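Local atomic coordinates of cellulosomal scaffoldin anchoring protein C (Acetivibrio cellulolyticus, PDB entry 4UYP), a protein that anchors cellulosomes to the bacterial cell surface, this chain being its third cohesin domain, which binds the dockerin of the adaptor scaffoldin ScaB. Residues Q3-S8 / V133-K138; F36-D41 / Y110-N115. All coordinates share one frame; numbering follows the deposited sequence.

Overall arrangement
Contacts 1 and 2 are neighbours in the beta framework of one cohesin domain, their centres about 10 Å apart. Contact 1 pairs strands 3-11 and 133-141 in parallel and is partly buried. Contact 2 pairs strands 33-39 and 109-122 in antiparallel fashion and is buried. Strands 133-141 and 109-122 run side by side, and the contacts meet along this seam, Gly137 O bonding to Ile112 N and Asp136 OD1 to Thr114 N. Ile6 also packs on Thr114. Contact 1 relies mainly on backbone bonds and carries calcium-site residues on both segments, with no calcium bound here. Contact 2 adds an asparagine pair and an arginine at the dockerin side. Both touch a second copy of the domain.

Contact 1: Q3-S8 / V133-K138; sequences QVDIGS and VYNDGK. With SO4 (sulfate ion), chain P.
Asp5 and Asn135 are paired across two parallel strands, on the same face as Gln3 and Val133. With Asn135 in its modelled conformer, one of two, their side chains cross at about a right angle. The carboxylate swings in because CG of Asp5 lies anti to the backbone N (chi1 -177°). This brings Asp5 OD1 to 3.6 Å from Asn135 CB, beside the methylene and not the amide end. Val4 and Tyr134 pair on the other face, where Val4 CB approaches Tyr134 CD1 obliquely at 4.4 Å. Val4 there packs into the domain interior, on Phe36, Ile21 and Phe23.

The backbone holds the strands in register. Val4 N bonds to Val133 O at 2.8 Å and is almost straight (176°). Asn135 N then bonds to Val4 O, and Ile6 N to Asn135 O. This is the parallel pairing of the first and last strands of the cohesin jelly-roll sandwich. Asp5, Ile6, Asn135 and Asp136 contribute to a calcium site seen in a structure of this protein, but no calcium is bound to this chain here.

At the last rung, the side chain of Ile6 points toward 133-138. Its CG2 sits 3.7 Å from Gly137 N, while CD1 runs alongside Asp136 and reaches its OD1 at 3.9 Å. That oxygen accepts a bond from Thr114 N. A sulfate, probably from the crystallisation liquor, takes Asp136 N at its O3, and Asp136 N of the second subunit also bonds to this sulfate. Further along, Lys138 N donates to Ser8 OG at 3.0 Å.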
# COMPACT_ATOMS: atom_id res chain seq x y z
N GLN C 3 -5.92 14.17 12.27
CA GLN C 3 -4.56 14.02 11.64
C GLN C 3 -3.96 12.78 12.27
O GLN C 3 -3.85 12.64 13.51
CB GLN C 3 -3.71 15.24 12.00
CG GLN C 3 -4.15 16.58 11.42
CD GLN C 3 -3.41 17.75 12.08
OE1 GLN C 3 -2.36 17.59 12.73
NE2 GLN C 3 -3.99 18.95 11.95
N VAL C 4 -3.50 11.95 11.34
CA VAL C 4 -2.76 10.69 11.77
C VAL C 4 -1.27 10.94 11.42
O VAL C 4 -0.93 11.30 10.29
CB VAL C 4 -3.30 9.53 11.01
CG1 VAL C 4 -2.57 8.21 11.49
CG2 VAL C 4 -4.79 9.40 11.29
N ASP C 5 -0.44 10.69 12.41
CA ASP C 5 1.04 10.93 12.22
C ASP C 5 1.74 9.60 12.45
O ASP C 5 1.60 9.01 13.55
CB ASP C 5 1.53 11.91 13.19
CG ASP C 5 2.97 12.22 12.98
OD1 ASP C 5 3.29 13.10 12.17
OD2 ASP C 5 3.85 11.54 13.69
N ILE C 6 2.55 9.18 11.48
CA ILE C 6 3.53 8.05 11.67
C ILE C 6 4.82 8.70 12.08
O ILE C 6 5.42 9.50 11.28
CB ILE C 6 3.67 7.23 10.40
CG1 ILE C 6 2.31 6.63 9.95
CG2 ILE C 6 4.76 6.16 10.55
CD1 ILE C 6 2.44 5.84 8.69
N GLY C 7 5.33 8.48 13.28
CA GLY C 7 6.54 9.14 13.77
C GLY C 7 7.78 8.64 13.03
O GLY C 7 7.81 7.50 12.52
N SER C 8 8.75 9.49 12.95
CA SER C 8 10.04 9.12 12.41
C SER C 8 11.00 8.79 13.56
O SER C 8 10.86 9.22 14.73
CB SER C 8 10.63 10.32 11.68
OG SER C 8 9.81 10.53 10.46
N VAL C 133 -6.31 13.60 7.44
CA VAL C 133 -4.94 13.90 6.93
C VAL C 133 -3.93 12.89 7.49
O VAL C 133 -4.01 12.49 8.63
CB VAL C 133 -4.52 15.36 7.22
CG1 VAL C 133 -5.01 15.86 8.54
CG2 VAL C 133 -3.01 15.62 7.11
N TYR C 134 -2.90 12.62 6.73
CA TYR C 134 -1.89 11.69 7.23
C TYR C 134 -0.53 12.28 7.05
O TYR C 134 -0.30 13.04 6.07
CB TYR C 134 -1.83 10.53 6.31
CG TYR C 134 -2.98 9.79 5.90
CD1 TYR C 134 -4.10 9.62 6.71
CD2 TYR C 134 -2.97 9.19 4.67
CE1 TYR C 134 -5.20 8.90 6.31
CE2 TYR C 134 -4.00 8.41 4.25
CZ TYR C 134 -5.07 8.27 5.03
OH TYR C 134 -6.07 7.52 4.58
N ASN C 135 0.43 11.99 7.93
CA ASN C 135 1.75 12.50 7.79
C ASN C 135 2.63 11.25 8.02
O ASN C 135 2.68 10.76 9.17
CB ASN C 135 2.09 13.56 8.79
CG ASN C 135 1.26 14.84 8.62
OD1 ASN C 135 1.08 15.59 9.57
ND2 ASN C 135 0.78 15.08 7.44
N ASP C 136 3.28 10.75 6.97
CA ASP C 136 4.06 9.50 7.04
C ASP C 136 5.42 9.77 7.80
O ASP C 136 5.81 10.88 8.13
CB ASP C 136 4.36 9.01 5.62
CG ASP C 136 3.19 8.40 4.90
OD1 ASP C 136 2.18 8.24 5.62
OD2 ASP C 136 3.39 8.09 3.69
N GLY C 137 6.08 8.62 8.09
CA GLY C 137 7.34 8.64 8.88
C GLY C 137 8.46 8.05 8.06
O GLY C 137 8.28 7.36 7.05
N LYS C 138 9.68 8.27 8.55
CA LYS C 138 10.85 7.66 7.95
C LYS C 138 11.71 7.07 9.11
O LYS C 138 11.72 7.59 10.24
CB LYS C 138 11.73 8.71 7.25
CG LYS C 138 11.04 9.34 6.04
CD LYS C 138 11.95 10.48 5.56
CE LYS C 138 11.30 11.58 4.84
NZ LYS C 138 10.06 12.03 5.36
S SO4 P . 3.47 12.70 3.64
O1 SO4 P . 4.21 13.43 4.77
O2 SO4 P . 2.54 13.65 2.86
O3 SO4 P . 2.63 11.70 4.38
O4 SO4 P . 4.30 12.04 2.55

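Contact 2: F36-D41 / Y110-N115; sequences FRTNFD and YNITTN. With EPE (4-(2-hydroxyethyl)-1-piperazine ethanesulfonic acid), chain U.
Asn39 OD1 accepts from Asn115 ND2 and probably from water 1. The Asn115 ND2 bond to Asn39 OD1 is 3.0 Å long and uses a lone pair in the carbonyl plane. The amide planes of the two asparagines are 46° apart. They lie on one face of an antiparallel strand pair in the cohesin jelly roll. Thr38 and Thr114 form its non-hydrogen-bonded pair, and Asn39 and Thr113 its hydrogen-bonded pair. In the latter, Asn39 N bonds to Thr113 O and Thr113 N returns a bond to Asn39 O at 3.1 Å. Asn115 N continues the ladder to Arg37 O.

Arg37 and Asn115 lie side by side and point the same way. The guanidinium is turned 81° from the amide of Asn115. A buffer molecule, probably from the crystallisation liquor, brings its sulfonate to the edge of the guanidinium and to the asparagine amides. Arg37 NH1 donates to its O1S at 3.0 Å, near the guanidinium plane, and Asn39 ND2 bonds to the same oxygen. Asn115 ND2 reaches O2S at 2.7 Å. Arg37 NH2 bonds to Val25 O of a ScaB chain, which places this end of the strand at the dockerin interface. Thr113 OG1 meets water 1 and also bonds to Ser116 OG of the second subunit.

The opposite face is less polar. A first torsion of -179° carries the Phe36 ring across to 110-115. The side chains of Phe36 and Thr114 cross at about a right angle, CG2 of Thr114 coming obliquely to the ring. Phe36 CE1 lies 3.6 Å from Thr114 CG2. Beyond the ladder, Phe40 CB rests 3.8 Å from Ile112 CD1.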
# COMPACT_ATOMS: atom_id res chain seq x y z
N PHE C 36 -6.13 0.92 9.90
CA PHE C 36 -4.96 1.73 9.59
C PHE C 36 -3.90 0.79 9.08
O PHE C 36 -3.57 -0.20 9.77
CB PHE C 36 -4.44 2.48 10.85
CG PHE C 36 -3.24 3.34 10.57
CD1 PHE C 36 -3.45 4.51 9.94
CD2 PHE C 36 -1.92 2.89 10.85
CE1 PHE C 36 -2.45 5.35 9.56
CE2 PHE C 36 -0.85 3.78 10.41
CZ PHE C 36 -1.21 4.94 9.83
N ARG C 37 -3.39 0.96 7.85
CA ARG C 37 -2.33 0.07 7.32
C ARG C 37 -1.15 0.87 6.90
O ARG C 37 -1.30 1.93 6.28
CB ARG C 37 -2.91 -0.63 6.11
CG ARG C 37 -1.82 -1.56 5.54
CD ARG C 37 -2.27 -2.42 4.36
NE ARG C 37 -3.32 -3.30 4.78
CZ ARG C 37 -3.69 -4.30 4.02
NH1 ARG C 37 -3.14 -4.59 2.83
NH2 ARG C 37 -4.67 -5.12 4.41
N THR C 38 0.02 0.39 7.30
CA THR C 38 1.34 0.99 6.90
C THR C 38 2.04 0.01 6.01
O THR C 38 2.08 -1.19 6.28
CB THR C 38 2.32 1.17 8.12
OG1 THR C 38 2.59 -0.06 8.75
CG2 THR C 38 1.69 2.17 9.16
N ASN C 39 2.69 0.51 4.93
CA ASN C 39 3.66 -0.32 4.21
C ASN C 39 5.11 0.09 4.51
O ASN C 39 5.37 1.19 4.95
CB ASN C 39 3.40 -0.15 2.67
CG ASN C 39 2.04 -0.80 2.26
OD1 ASN C 39 1.05 -0.03 2.10
ND2 ASN C 39 1.99 -2.08 2.17
N PHE C 40 5.90 -0.88 4.15
CA PHE C 40 7.37 -0.73 4.32
C PHE C 40 8.05 -1.72 3.39
O PHE C 40 7.47 -2.71 2.94
CB PHE C 40 7.80 -1.04 5.78
CG PHE C 40 7.34 -2.42 6.29
CD1 PHE C 40 6.02 -2.54 6.91
CD2 PHE C 40 8.15 -3.62 6.18
CE1 PHE C 40 5.61 -3.79 7.40
CE2 PHE C 40 7.71 -4.84 6.67
CZ PHE C 40 6.41 -4.93 7.28
N ASP C 41 9.32 -1.41 3.05
CA ASP C 41 10.13 -2.33 2.30
C ASP C 41 10.64 -3.48 3.06
O ASP C 41 11.38 -3.25 4.03
CB ASP C 41 11.32 -1.54 1.61
CG ASP C 41 12.21 -2.47 0.81
OD1 ASP C 41 12.36 -3.67 1.05
OD2 ASP C 41 13.05 -1.81 0.08
N TYR C 110 14.09 4.73 5.30
CA TYR C 110 12.96 3.79 5.00
C TYR C 110 11.71 4.52 5.22
O TYR C 110 11.38 5.05 6.31
CB TYR C 110 13.05 2.55 5.87
CG TYR C 110 14.43 1.87 5.83
CD1 TYR C 110 15.19 1.85 4.64
CD2 TYR C 110 15.02 1.37 6.96
CE1 TYR C 110 16.44 1.21 4.54
CE2 TYR C 110 16.24 0.71 6.88
CZ TYR C 110 16.97 0.70 5.67
OH TYR C 110 18.22 0.12 5.59
N ASN C 111 10.88 4.65 4.14
CA ASN C 111 9.56 5.33 4.22
C ASN C 111 8.51 4.36 4.79
O ASN C 111 8.32 3.23 4.26
CB ASN C 111 9.20 5.67 2.77
CG ASN C 111 10.15 6.72 2.23
OD1 ASN C 111 9.91 7.93 2.44
ND2 ASN C 111 11.15 6.28 1.51
N ILE C 112 7.88 4.83 5.87
CA ILE C 112 6.79 3.99 6.51
C ILE C 112 5.53 4.81 6.20
O ILE C 112 5.31 5.90 6.67
CB ILE C 112 7.08 3.93 8.05
CG1 ILE C 112 8.50 3.40 8.37
CG2 ILE C 112 6.06 3.04 8.68
CD1 ILE C 112 8.90 2.04 7.77
N THR C 113 4.79 4.18 5.29
CA THR C 113 3.74 4.91 4.55
C THR C 113 2.31 4.52 4.89
O THR C 113 2.06 3.36 4.97
CB THR C 113 3.94 4.66 2.97
OG1 THR C 113 3.95 3.32 2.61
CG2 THR C 113 5.37 5.25 2.52
N THR C 114 1.44 5.48 5.06
CA THR C 114 -0.04 5.16 5.25
C THR C 114 -0.65 4.69 3.93
O THR C 114 -0.47 5.41 2.91
CB THR C 114 -0.73 6.38 5.73
OG1 THR C 114 -0.13 6.91 6.94
CG2 THR C 114 -2.22 6.00 6.07
N ASN C 115 -1.37 3.60 3.93
CA ASN C 115 -2.00 3.02 2.71
C ASN C 115 -3.47 3.51 2.68
O ASN C 115 -4.28 2.97 3.43
CB ASN C 115 -1.81 1.54 2.69
CG ASN C 115 -2.24 0.89 1.36
OD1 ASN C 115 -3.27 1.43 0.81
ND2 ASN C 115 -1.67 -0.16 0.96
N1 EPE U . -1.85 -6.68 -2.07
C2 EPE U . -2.99 -7.39 -1.56
C3 EPE U . -3.67 -8.06 -2.81
N4 EPE U . -2.68 -9.06 -3.32
C5 EPE U . -1.29 -8.69 -3.43
C6 EPE U . -1.21 -7.20 -3.27
C7 EPE U . -3.12 -10.43 -3.69
C8 EPE U . -2.59 -11.33 -2.57
O8 EPE U . -1.31 -11.83 -3.01
C9 EPE U . -1.41 -5.33 -1.73
C10 EPE U . -1.51 -4.92 -0.23
S EPE U . -0.75 -3.43 0.06
O1S EPE U . -0.85 -3.26 1.50
O2S EPE U . -1.51 -2.38 -0.65
O3S EPE U . 0.65 -3.50 -0.36
O HOH W 1 1.37 2.64 1.88
O HOH W 2 10.34 1.20 3.75